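Local structure of nigerythrin (Desulfovibrio vulgaris subsp. vulgaris, 1YUZ) at residues Val26-Thr29 with Leu30-Leu33; Phe193-Lys196 with Asp197-Thr200; Gly58-Gln61 with Ile62-Phe66; Ser100-Cys104 with Asp105-Ile109; Lys137-His140 with Val141-Ala145. The protein shows NADH peroxidase activity in vitro and pairs a hemerythrin-like diiron centre with a rubredoxin-like iron centre in each subunit of a homodimer. All blocks are in the same frame, centred on the assembly; numbering follows the deposited sequence.

Interaction 1. Residues Val26-Thr29 with Leu30-Leu33; sequences VGST and LENL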
# COMPACT_ATOMS: atom_id res chain seq x y z
N VAL B 26 0.94 22.26 9.60
CA VAL B 26 -0.25 22.28 10.43
C VAL B 26 -0.57 23.67 10.96
O VAL B 26 0.25 24.28 11.65
CB VAL B 26 -0.11 21.32 11.63
CG1 VAL B 26 -1.36 21.38 12.49
CG2 VAL B 26 0.12 19.90 11.13
N GLY B 27 -1.75 24.16 10.62
CA GLY B 27 -2.18 25.47 11.09
C GLY B 27 -3.40 25.28 11.95
O GLY B 27 -3.55 24.24 12.60
N SER B 28 -4.28 26.27 11.98
CA SER B 28 -5.51 26.15 12.76
C SER B 28 -6.36 25.09 12.08
O SER B 28 -6.13 24.76 10.92
CB SER B 28 -6.26 27.48 12.77
OG SER B 28 -6.73 27.80 11.47
N THR B 29 -7.34 24.55 12.80
CA THR B 29 -8.19 23.53 12.20
C THR B 29 -8.89 24.08 10.96
O THR B 29 -9.07 23.37 9.98
CB THR B 29 -9.22 23.01 13.21
OG1 THR B 29 -8.54 22.25 14.22
CG2 THR B 29 -10.25 22.12 12.52
N LEU B 30 -9.27 25.36 10.99
CA LEU B 30 -9.92 25.97 9.84
C LEU B 30 -8.97 25.92 8.64
O LEU B 30 -9.37 25.56 7.54
CB LEU B 30 -10.29 27.42 10.13
CG LEU B 30 -10.89 28.17 8.93
CD1 LEU B 30 -12.16 27.45 8.48
CD2 LEU B 30 -11.20 29.61 9.30
N GLU B 31 -7.71 26.29 8.87
CA GLU B 31 -6.71 26.27 7.81
C GLU B 31 -6.48 24.84 7.33
O GLU B 31 -6.32 24.60 6.13
CB GLU B 31 -5.39 26.87 8.31
CG GLU B 31 -5.48 28.35 8.69
CD GLU B 31 -4.15 28.91 9.18
OE1 GLU B 31 -3.56 28.32 10.11
OE2 GLU B 31 -3.71 29.94 8.65
N ASN B 32 -6.46 23.89 8.27
CA ASN B 32 -6.24 22.50 7.91
C ASN B 32 -7.38 21.94 7.08
O ASN B 32 -7.16 21.17 6.15
CB ASN B 32 -6.03 21.65 9.17
CG ASN B 32 -4.83 22.10 9.97
OD1 ASN B 32 -3.89 22.67 9.41
ND2 ASN B 32 -4.85 21.84 11.27
N LEU B 33 -8.60 22.33 7.40
CA LEU B 33 -9.76 21.88 6.64
C LEU B 33 -9.62 22.36 5.20
O LEU B 33 -9.87 21.61 4.26
CB LEU B 33 -11.05 22.43 7.25
CG LEU B 33 -11.58 21.69 8.48
CD1 LEU B 33 -12.61 22.54 9.21
CD2 LEU B 33 -12.18 20.36 8.05
O HOH W 1 -7.00 20.42 12.44
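Asn32 and Thr29 bury the most surface where the chain enters helix 29-56, with Ser28 next. The amide of Asn32 reaches back past the first turn to the peptide groups on both sides of Gly27: OD1 accepts from Gly27 N at 2.9 Å, in its own carbonyl plane and on a lone pair, while ND2 makes a weak bond to Gly27 O. With CG anti to the carbonyl carbon (chi1 -61°), the amide hangs back along the helix over the incoming loop. Val26 CG1 touches the same amide, 3.7 Å from Asn32 ND2. ND2 also donates to a water that in turn donates to Thr29 OG1, so the two residues with most surface buried are bridged by one water.

Ser28 is the N-cap and forms a capping box with Glu31. Its OG accepts from Glu31 N at 3.2 Å, and Glu31 returns the bond by bringing OE1 to Ser28 N, 2.9 Å away, through the anti lone pair. Each residue of the box thus engages the backbone N-H of the other. Gly27 CA lies 3.3 Å from Glu31 OE1, which leaves the carboxylate close against the glycine backbone. The backbone bonds Asn32 N to Ser28 O and Leu33 N to Thr29 O begin the regular helix.

Thr29 CG2 meets Leu33 CD1 obliquely, and Thr29 OG1 also bonds to Glu133. Outside the turn, Val26 and Asn32 pack on helix 104-132, Leu30 and Leu33 on helix 60-87, and Thr29, Asn32 and Leu33 on helix 136-161.

Interaction 2. Residues Phe193-Lys196 with Asp197-Thr200; sequences FRPK and DTFT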
# COMPACT_ATOMS: atom_id res chain seq x y z
N PHE B 193 -20.93 2.16 9.03
CA PHE B 193 -22.04 1.22 9.17
C PHE B 193 -23.21 1.34 8.20
O PHE B 193 -24.23 0.68 8.38
CB PHE B 193 -22.58 1.24 10.61
CG PHE B 193 -21.70 0.53 11.62
CD1 PHE B 193 -20.45 0.02 11.26
CD2 PHE B 193 -22.12 0.40 12.94
CE1 PHE B 193 -19.64 -0.62 12.21
CE2 PHE B 193 -21.32 -0.24 13.89
CZ PHE B 193 -20.08 -0.74 13.52
N ARG B 194 -23.09 2.17 7.16
CA ARG B 194 -24.18 2.27 6.19
C ARG B 194 -24.36 0.90 5.54
O ARG B 194 -23.39 0.23 5.21
CB ARG B 194 -23.87 3.31 5.10
CG ARG B 194 -24.26 4.74 5.43
CD ARG B 194 -25.78 4.90 5.52
NE ARG B 194 -26.15 6.23 6.03
CZ ARG B 194 -26.44 7.28 5.27
NH1 ARG B 194 -26.41 7.19 3.95
NH2 ARG B 194 -26.73 8.44 5.85
N PRO B 195 -25.62 0.46 5.36
CA PRO B 195 -25.89 -0.84 4.74
C PRO B 195 -25.40 -0.93 3.30
O PRO B 195 -25.34 0.07 2.60
CB PRO B 195 -27.41 -0.96 4.82
CG PRO B 195 -27.75 -0.15 6.03
CD PRO B 195 -26.87 1.07 5.85
N LYS B 196 -25.05 -2.14 2.87
CA LYS B 196 -24.57 -2.35 1.52
C LYS B 196 -25.52 -1.81 0.46
O LYS B 196 -25.09 -1.18 -0.51
CB LYS B 196 -24.35 -3.85 1.26
CG LYS B 196 -24.08 -4.17 -0.21
CD LYS B 196 -23.94 -5.66 -0.45
CE LYS B 196 -23.71 -5.95 -1.93
NZ LYS B 196 -23.57 -7.41 -2.20
N ASP B 197 -26.82 -2.04 0.65
CA ASP B 197 -27.80 -1.59 -0.33
C ASP B 197 -27.82 -0.08 -0.58
O ASP B 197 -28.49 0.38 -1.50
CB ASP B 197 -29.20 -2.09 0.04
CG ASP B 197 -29.90 -1.18 1.04
OD1 ASP B 197 -29.29 -0.88 2.08
OD2 ASP B 197 -31.05 -0.78 0.78
N THR B 198 -27.08 0.68 0.22
CA THR B 198 -27.03 2.13 0.03
C THR B 198 -25.81 2.56 -0.78
O THR B 198 -25.69 3.71 -1.19
CB THR B 198 -27.00 2.89 1.38
OG1 THR B 198 -25.76 2.63 2.05
CG2 THR B 198 -28.16 2.45 2.26
N PHE B 199 -24.90 1.61 -1.02
CA PHE B 199 -23.68 1.89 -1.77
C PHE B 199 -23.94 2.11 -3.25
O PHE B 199 -24.97 1.69 -3.78
CB PHE B 199 -22.70 0.72 -1.63
CG PHE B 199 -21.93 0.69 -0.35
CD1 PHE B 199 -22.58 0.74 0.89
CD2 PHE B 199 -20.54 0.59 -0.37
CE1 PHE B 199 -21.85 0.68 2.07
CE2 PHE B 199 -19.81 0.52 0.81
CZ PHE B 199 -20.47 0.57 2.03
N THR B 200 -22.99 2.77 -3.90
CA THR B 200 -23.08 3.03 -5.33
C THR B 200 -22.04 2.15 -6.00
O THR B 200 -20.87 2.13 -5.60
CB THR B 200 -22.80 4.50 -5.67
OG1 THR B 200 -23.88 5.30 -5.18
CG2 THR B 200 -22.68 4.69 -7.18
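Pro195 O takes two hydrogen bonds from Thr198, the first from OG1 at 2.7 Å and the second from the backbone N at 3.0 Å, in a short 3-10 turn of the rubredoxin-like domain. The hydroxyl lies in the carbonyl plane, whereas the N-H comes from above it, 49° out. The hydroxyl can curl back because Thr198 OG1 stands between its own backbone N and carbonyl carbon (chi1 67°). One step on, Phe199 N donates to Lys196 O at 2.8 Å, again from above the carbonyl plane, and extends the tight turn toward strand 200-201.

Around these bonds the packing is light. Arg194 CB lies near Thr198 OG1, the two side chains crossing at about a right angle, and Thr198 CG2 faces Pro195 CD. On the same face of the proline ring, Asp197 OD1 comes to 3.3 Å from Pro195 CB. In the conformer described, Lys196 is extended and its NZ pairs with Glu184.

The turn borders the four-cysteine iron site: Phe199 packs on Cys189 and meets Phe186 edge-to-face, and Arg194 is close to Cys192. Thr198 touches Pro175 from the other cysteine loop, so both loops are in contact with this piece of chain. The Phe199 ring is turned with its edge to two backbone oxygens: CE1 is 3.5 Å from Arg194 O, which lies in the ring plane, and CD1 is 3.3 Å from Pro195 O.

Interaction 3. Residues Gly58-Gln61 with Ile62-Phe66; sequences GYEQ and IARLF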
# COMPACT_ATOMS: atom_id res chain seq x y z
N GLY B 58 -6.74 -0.09 -21.64
CA GLY B 58 -7.37 -1.39 -21.58
C GLY B 58 -7.61 -1.98 -20.20
O GLY B 58 -7.88 -3.17 -20.08
N TYR B 59 -7.50 -1.15 -19.17
CA TYR B 59 -7.72 -1.62 -17.80
C TYR B 59 -9.05 -1.05 -17.31
O TYR B 59 -9.07 -0.11 -16.51
CB TYR B 59 -6.60 -1.13 -16.87
CG TYR B 59 -5.21 -1.59 -17.25
CD1 TYR B 59 -4.32 -0.72 -17.90
CD2 TYR B 59 -4.75 -2.86 -16.91
CE1 TYR B 59 -3.01 -1.10 -18.17
CE2 TYR B 59 -3.44 -3.25 -17.19
CZ TYR B 59 -2.58 -2.37 -17.82
OH TYR B 59 -1.27 -2.74 -18.04
N GLU B 60 -10.15 -1.64 -17.77
CA GLU B 60 -11.47 -1.15 -17.39
C GLU B 60 -11.79 -1.25 -15.91
O GLU B 60 -12.35 -0.32 -15.34
CB GLU B 60 -12.56 -1.85 -18.23
CG GLU B 60 -12.92 -3.27 -17.83
CD GLU B 60 -13.94 -3.33 -16.70
OE1 GLU B 60 -14.84 -2.47 -16.66
OE2 GLU B 60 -13.84 -4.25 -15.86
N GLN B 61 -11.44 -2.36 -15.28
CA GLN B 61 -11.72 -2.50 -13.86
C GLN B 61 -10.91 -1.50 -13.04
O GLN B 61 -11.44 -0.88 -12.12
CB GLN B 61 -11.44 -3.93 -13.37
CG GLN B 61 -11.74 -4.10 -11.89
CD GLN B 61 -11.69 -5.54 -11.43
OE1 GLN B 61 -10.71 -6.25 -11.66
NE2 GLN B 61 -12.75 -5.98 -10.76
N ILE B 62 -9.64 -1.32 -13.38
CA ILE B 62 -8.82 -0.36 -12.66
C ILE B 62 -9.38 1.05 -12.88
O ILE B 62 -9.38 1.87 -11.96
CB ILE B 62 -7.34 -0.44 -13.09
CG1 ILE B 62 -6.73 -1.74 -12.54
CG2 ILE B 62 -6.57 0.77 -12.57
CD1 ILE B 62 -5.33 -2.03 -13.04
N ALA B 63 -9.87 1.33 -14.08
CA ALA B 63 -10.45 2.64 -14.36
C ALA B 63 -11.62 2.86 -13.41
O ALA B 63 -11.80 3.95 -12.86
CB ALA B 63 -10.94 2.71 -15.80
N ARG B 64 -12.43 1.82 -13.21
CA ARG B 64 -13.57 1.92 -12.32
C ARG B 64 -13.12 2.17 -10.88
O ARG B 64 -13.78 2.88 -10.14
CB ARG B 64 -14.44 0.66 -12.40
CG ARG B 64 -15.22 0.56 -13.71
CD ARG B 64 -16.24 -0.58 -13.69
NE ARG B 64 -15.66 -1.90 -13.89
CZ ARG B 64 -15.50 -2.81 -12.94
NH1 ARG B 64 -15.88 -2.56 -11.69
NH2 ARG B 64 -14.97 -3.99 -13.23
N LEU B 65 -11.99 1.58 -10.50
CA LEU B 65 -11.48 1.79 -9.15
C LEU B 65 -11.05 3.25 -8.99
O LEU B 65 -11.34 3.88 -7.97
CB LEU B 65 -10.29 0.86 -8.86
CG LEU B 65 -9.61 1.09 -7.51
CD1 LEU B 65 -10.63 0.98 -6.37
CD2 LEU B 65 -8.49 0.08 -7.33
N PHE B 66 -10.38 3.80 -9.99
CA PHE B 66 -9.96 5.20 -9.92
C PHE B 66 -11.18 6.11 -9.88
O PHE B 66 -11.18 7.12 -9.18
CB PHE B 66 -9.08 5.57 -11.13
CG PHE B 66 -7.64 5.14 -10.99
CD1 PHE B 66 -7.02 4.41 -12.00
CD2 PHE B 66 -6.90 5.49 -9.87
CE1 PHE B 66 -5.68 4.05 -11.90
CE2 PHE B 66 -5.56 5.12 -9.76
CZ PHE B 66 -4.95 4.40 -10.77
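Glu60 and Arg64, one helical turn apart, form a two-pronged salt bridge at the start of helix 60-87. The guanidinium meets the carboxylate side-on: NE donates to Glu60 OE1 and NH2 to Glu60 OE2, each at 2.9 Å, and the N-H of NE points almost straight at its oxygen (175°). Both oxygens lie close to the guanidinium plane and are met on their syn sides, although the two flat groups are twisted 31° apart. Glu60 CG sits between its backbone N and carbonyl carbon (chi1 77°) and the chain bends again at chi2; Arg64 bends at chi3, and the two groups meet level.

Gln61 flanks the pair, its CA over one face of the guanidinium and its CG 3.5 Å from Arg64 NH2. With two bonds holding one edge, the group also uses NH1, which donates to the backbone oxygens of Tyr202 and Asp169; Gln61 NE2 bonds to Asp167 and Asp169 O. The helix start is therefore tied to the polypeptide around strand 171-173 and to the C-terminus.

On another side of the helix start, Tyr59, the N-cap residue, lies alongside Ile62 and points the same way, with CB 3.9 Å from Ile62 CB. Its hydroxyl bonds to Thr14 of the second subunit. Ala63 packs on helix 29-56, Tyr59 and Ile62 on helix 104-132, and Gln61, Arg64 and Leu65 on Phe171 of strand 171-173.

Interaction 4. Residues Ser100-Cys104 with Asp105-Ile109; sequences SAYSC and DLNLI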
# COMPACT_ATOMS: atom_id res chain seq x y z
N SER B 100 -0.85 14.95 -15.40
CA SER B 100 -0.61 13.92 -16.39
C SER B 100 -0.84 12.54 -15.78
O SER B 100 -0.64 12.34 -14.58
CB SER B 100 0.83 13.98 -16.91
OG SER B 100 0.97 14.93 -17.94
N ALA B 101 -1.26 11.61 -16.62
CA ALA B 101 -1.48 10.23 -16.21
C ALA B 101 -0.43 9.44 -16.98
O ALA B 101 -0.25 9.67 -18.18
CB ALA B 101 -2.87 9.77 -16.60
N TYR B 102 0.27 8.54 -16.31
CA TYR B 102 1.29 7.75 -16.98
C TYR B 102 0.82 6.31 -17.11
O TYR B 102 -0.38 6.06 -17.21
CB TYR B 102 2.60 7.84 -16.21
CG TYR B 102 3.05 9.27 -16.01
CD1 TYR B 102 2.66 10.00 -14.89
CD2 TYR B 102 3.82 9.92 -16.98
CE1 TYR B 102 3.02 11.34 -14.74
CE2 TYR B 102 4.19 11.25 -16.83
CZ TYR B 102 3.79 11.95 -15.71
OH TYR B 102 4.15 13.27 -15.56
N SER B 103 1.74 5.35 -17.13
CA SER B 103 1.35 3.96 -17.25
C SER B 103 0.48 3.60 -16.05
O SER B 103 0.71 4.08 -14.94
CB SER B 103 2.57 3.05 -17.32
OG SER B 103 3.25 3.26 -18.55
N CYS B 104 -0.51 2.75 -16.28
CA CYS B 104 -1.44 2.36 -15.24
C CYS B 104 -0.80 1.87 -13.95
O CYS B 104 -1.22 2.26 -12.86
CB CYS B 104 -2.41 1.31 -15.77
SG CYS B 104 -3.84 1.06 -14.72
N ASP B 105 0.21 1.01 -14.05
CA ASP B 105 0.85 0.49 -12.85
C ASP B 105 1.47 1.62 -12.03
O ASP B 105 1.31 1.65 -10.81
CB ASP B 105 1.88 -0.60 -13.21
CG ASP B 105 3.06 -0.08 -14.02
OD1 ASP B 105 2.87 0.77 -14.92
OD2 ASP B 105 4.19 -0.55 -13.77
N LEU B 106 2.14 2.55 -12.69
CA LEU B 106 2.75 3.66 -11.99
C LEU B 106 1.69 4.59 -11.40
O LEU B 106 1.91 5.19 -10.35
CB LEU B 106 3.69 4.44 -12.92
CG LEU B 106 4.94 3.67 -13.32
CD1 LEU B 106 5.78 4.51 -14.26
CD2 LEU B 106 5.74 3.29 -12.09
N ASN B 107 0.54 4.70 -12.06
CA ASN B 107 -0.52 5.54 -11.54
C ASN B 107 -1.07 4.92 -10.25
O ASN B 107 -1.38 5.62 -9.30
CB ASN B 107 -1.65 5.71 -12.55
CG ASN B 107 -1.20 6.45 -13.80
OD1 ASN B 107 -0.20 7.17 -13.78
ND2 ASN B 107 -1.95 6.30 -14.88
N LEU B 108 -1.18 3.59 -10.24
CA LEU B 108 -1.65 2.90 -9.05
C LEU B 108 -0.66 3.12 -7.91
O LEU B 108 -1.07 3.30 -6.76
CB LEU B 108 -1.80 1.40 -9.32
CG LEU B 108 -3.04 0.99 -10.13
CD1 LEU B 108 -2.90 -0.46 -10.56
CD2 LEU B 108 -4.29 1.19 -9.30
N ILE B 109 0.63 3.12 -8.22
CA ILE B 109 1.65 3.35 -7.19
C ILE B 109 1.57 4.80 -6.71
O ILE B 109 1.67 5.07 -5.51
CB ILE B 109 3.07 3.05 -7.74
CG1 ILE B 109 3.22 1.54 -7.98
CG2 ILE B 109 4.13 3.56 -6.77
CD1 ILE B 109 3.13 0.68 -6.72
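Asn107 folds its amide back onto Tyr102, and this is the close-fitting part of the contact. OD1 accepts from Tyr102 N at 2.9 Å, in the amide plane and on a lone pair, while ND2 makes a weak, bent bond to Tyr102 O at 2.8 Å. That same carbonyl also accepts from Gln57 NE2. A chi1 of -65° turns the amide away from the carbonyl side, back to the loop. Behind it, Ala101 CB rests 4.0 Å from Asn107 ND2, and Cys104 is buried against Tyr59 and Ile62. Asp105, also buried, faces the second subunit, where its OD1 bonds to Asn17 ND2 of that chain; the same OD1 meets Ser103 CB at 3.3 Å. Leu106 packs on Met18 of the second subunit.

Toward solvent the contact is looser. The exposed Tyr102 ring leads away from the helix, with Asn107 OD1 near its edge, and the Ser103 hydroxyl makes no capping bond although it stands at the N-cap. Backbone bonds from Asn107 N to Ser103 O and from Leu108 N to Cys104 O begin the helix. An amide that bonds both N and O of the residue before the N-cap thus opens helix 104-132 of the ferritin-like four-helix bundle.

Interaction 5. Residues Lys137-His140 with Val141-Ala145; sequences KAVH and VFTRA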
# COMPACT_ATOMS: atom_id res chain seq x y z
N LYS B 137 -16.05 18.23 15.71
CA LYS B 137 -16.63 18.07 14.38
C LYS B 137 -15.53 17.79 13.36
O LYS B 137 -15.67 16.92 12.50
CB LYS B 137 -17.40 19.33 13.98
CG LYS B 137 -18.67 19.57 14.79
CD LYS B 137 -19.49 20.73 14.24
CE LYS B 137 -20.84 20.82 14.94
NZ LYS B 137 -21.71 21.89 14.39
N ALA B 138 -14.42 18.51 13.48
CA ALA B 138 -13.29 18.34 12.58
C ALA B 138 -12.63 16.99 12.83
O ALA B 138 -12.21 16.32 11.89
CB ALA B 138 -12.29 19.46 12.78
N VAL B 139 -12.54 16.59 14.09
CA VAL B 139 -11.94 15.30 14.41
C VAL B 139 -12.75 14.21 13.70
O VAL B 139 -12.19 13.29 13.12
CB VAL B 139 -11.95 15.03 15.94
CG1 VAL B 139 -11.62 13.57 16.22
CG2 VAL B 139 -10.94 15.94 16.63
N HIS B 140 -14.07 14.33 13.75
CA HIS B 140 -14.95 13.36 13.11
C HIS B 140 -14.72 13.30 11.60
O HIS B 140 -14.51 12.23 11.03
CB HIS B 140 -16.41 13.71 13.39
CG HIS B 140 -17.39 12.87 12.63
ND1 HIS B 140 -17.65 11.55 12.94
CD2 HIS B 140 -18.16 13.16 11.55
CE1 HIS B 140 -18.54 11.07 12.10
NE2 HIS B 140 -18.87 12.02 11.24
N VAL B 141 -14.77 14.46 10.95
CA VAL B 141 -14.58 14.51 9.51
C VAL B 141 -13.20 14.00 9.08
O VAL B 141 -13.10 13.19 8.17
CB VAL B 141 -14.79 15.95 8.99
CG1 VAL B 141 -14.36 16.05 7.53
CG2 VAL B 141 -16.27 16.33 9.12
N PHE B 142 -12.15 14.48 9.74
CA PHE B 142 -10.79 14.06 9.40
C PHE B 142 -10.61 12.56 9.64
O PHE B 142 -9.88 11.89 8.91
CB PHE B 142 -9.77 14.84 10.22
CG PHE B 142 -9.59 16.27 9.77
CD1 PHE B 142 -9.29 17.26 10.70
CD2 PHE B 142 -9.66 16.62 8.43
CE1 PHE B 142 -9.05 18.57 10.31
CE2 PHE B 142 -9.43 17.94 8.02
CZ PHE B 142 -9.12 18.91 8.96
N THR B 143 -11.25 12.05 10.69
CA THR B 143 -11.17 10.63 11.02
C THR B 143 -11.80 9.79 9.91
O THR B 143 -11.21 8.80 9.47
CB THR B 143 -11.88 10.33 12.35
OG1 THR B 143 -11.10 10.84 13.43
CG2 THR B 143 -12.08 8.83 12.53
N ARG B 144 -13.00 10.17 9.48
CA ARG B 144 -13.68 9.43 8.43
C ARG B 144 -12.83 9.39 7.16
O ARG B 144 -12.67 8.34 6.55
CB ARG B 144 -15.05 10.05 8.13
CG ARG B 144 -16.11 9.76 9.18
CD ARG B 144 -17.49 9.56 8.54
NE ARG B 144 -18.51 9.17 9.51
CZ ARG B 144 -18.43 8.11 10.30
NH1 ARG B 144 -17.37 7.32 10.24
NH2 ARG B 144 -19.40 7.84 11.17
N ALA B 145 -12.28 10.54 6.77
CA ALA B 145 -11.45 10.60 5.58
C ALA B 145 -10.21 9.72 5.75
O ALA B 145 -9.90 8.91 4.88
CB ALA B 145 -11.03 12.05 5.30
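The His140 ring and the Arg144 guanidinium, the latter in one of two conformers, meet at a steep angle, their planes 76° apart. In that conformer Arg144 CG lies over one face of the imidazole, 4.3 Å from its centroid in a CH-pi contact, offset toward the rim. His140 CE1 stands over one face of the guanidinium, 3.2 Å from Arg144 NE. His140 CG is anti to its backbone N (chi1 172°), which swings the ring alongside the next turn, and a bend at chi2 brings the arginine past it. Ala138 O approaches the Phe142 ring obliquely, while Phe142 CE1 touches Ala138 CB at 4.2 Å.

These residues belong to helix 136-161 of the ferritin-like bundle, whose backbone bonds run four residues apart, as from Phe142 N to Ala138 O. Val139 O is gripped twice by Thr143: N donates at 2.9 Å and OG1 at 2.7 Å, from opposite faces of the carbonyl plane. The bond gives the hydroxyl proton of this buried threonine an acceptor within its own helix.

Phe142 points into the bundle, against Leu33 and Ala36 of helix 29-56 and the Phe126 ring of helix 104-132; Val141 packs on helix 60-87. Arg144, in the same conformer, faces the rubredoxin-like domain instead, where its side chain touches Cys192, a ligand of the mononuclear iron, and NH1 makes a weak hydrogen bond to Ile191 O.

Four of the five contacts lie in the ferritin-like part, at or on its helices, and interaction 2 in the rubredoxin-like domain. Interactions 1 and 5 touch at one end of the bundle, where Thr29 CG2 is 3.4 Å from Ala138 CB. Interactions 3 and 4 touch on the other side of the chain's centre, Ile62 CG2 being 3.5 Å from Cys104 SG. The diiron site lies between: the Leu33 side chain is about 13 Å from its ferric ion, and Leu65 about 10 Å from its ferrous ion. Interactions 2 and 5 (nearest atoms about 6 Å apart) both approach the four-cysteine iron, the Arg194 and, in the conformer described, Arg144 side chains coming to about 5 and 6 Å.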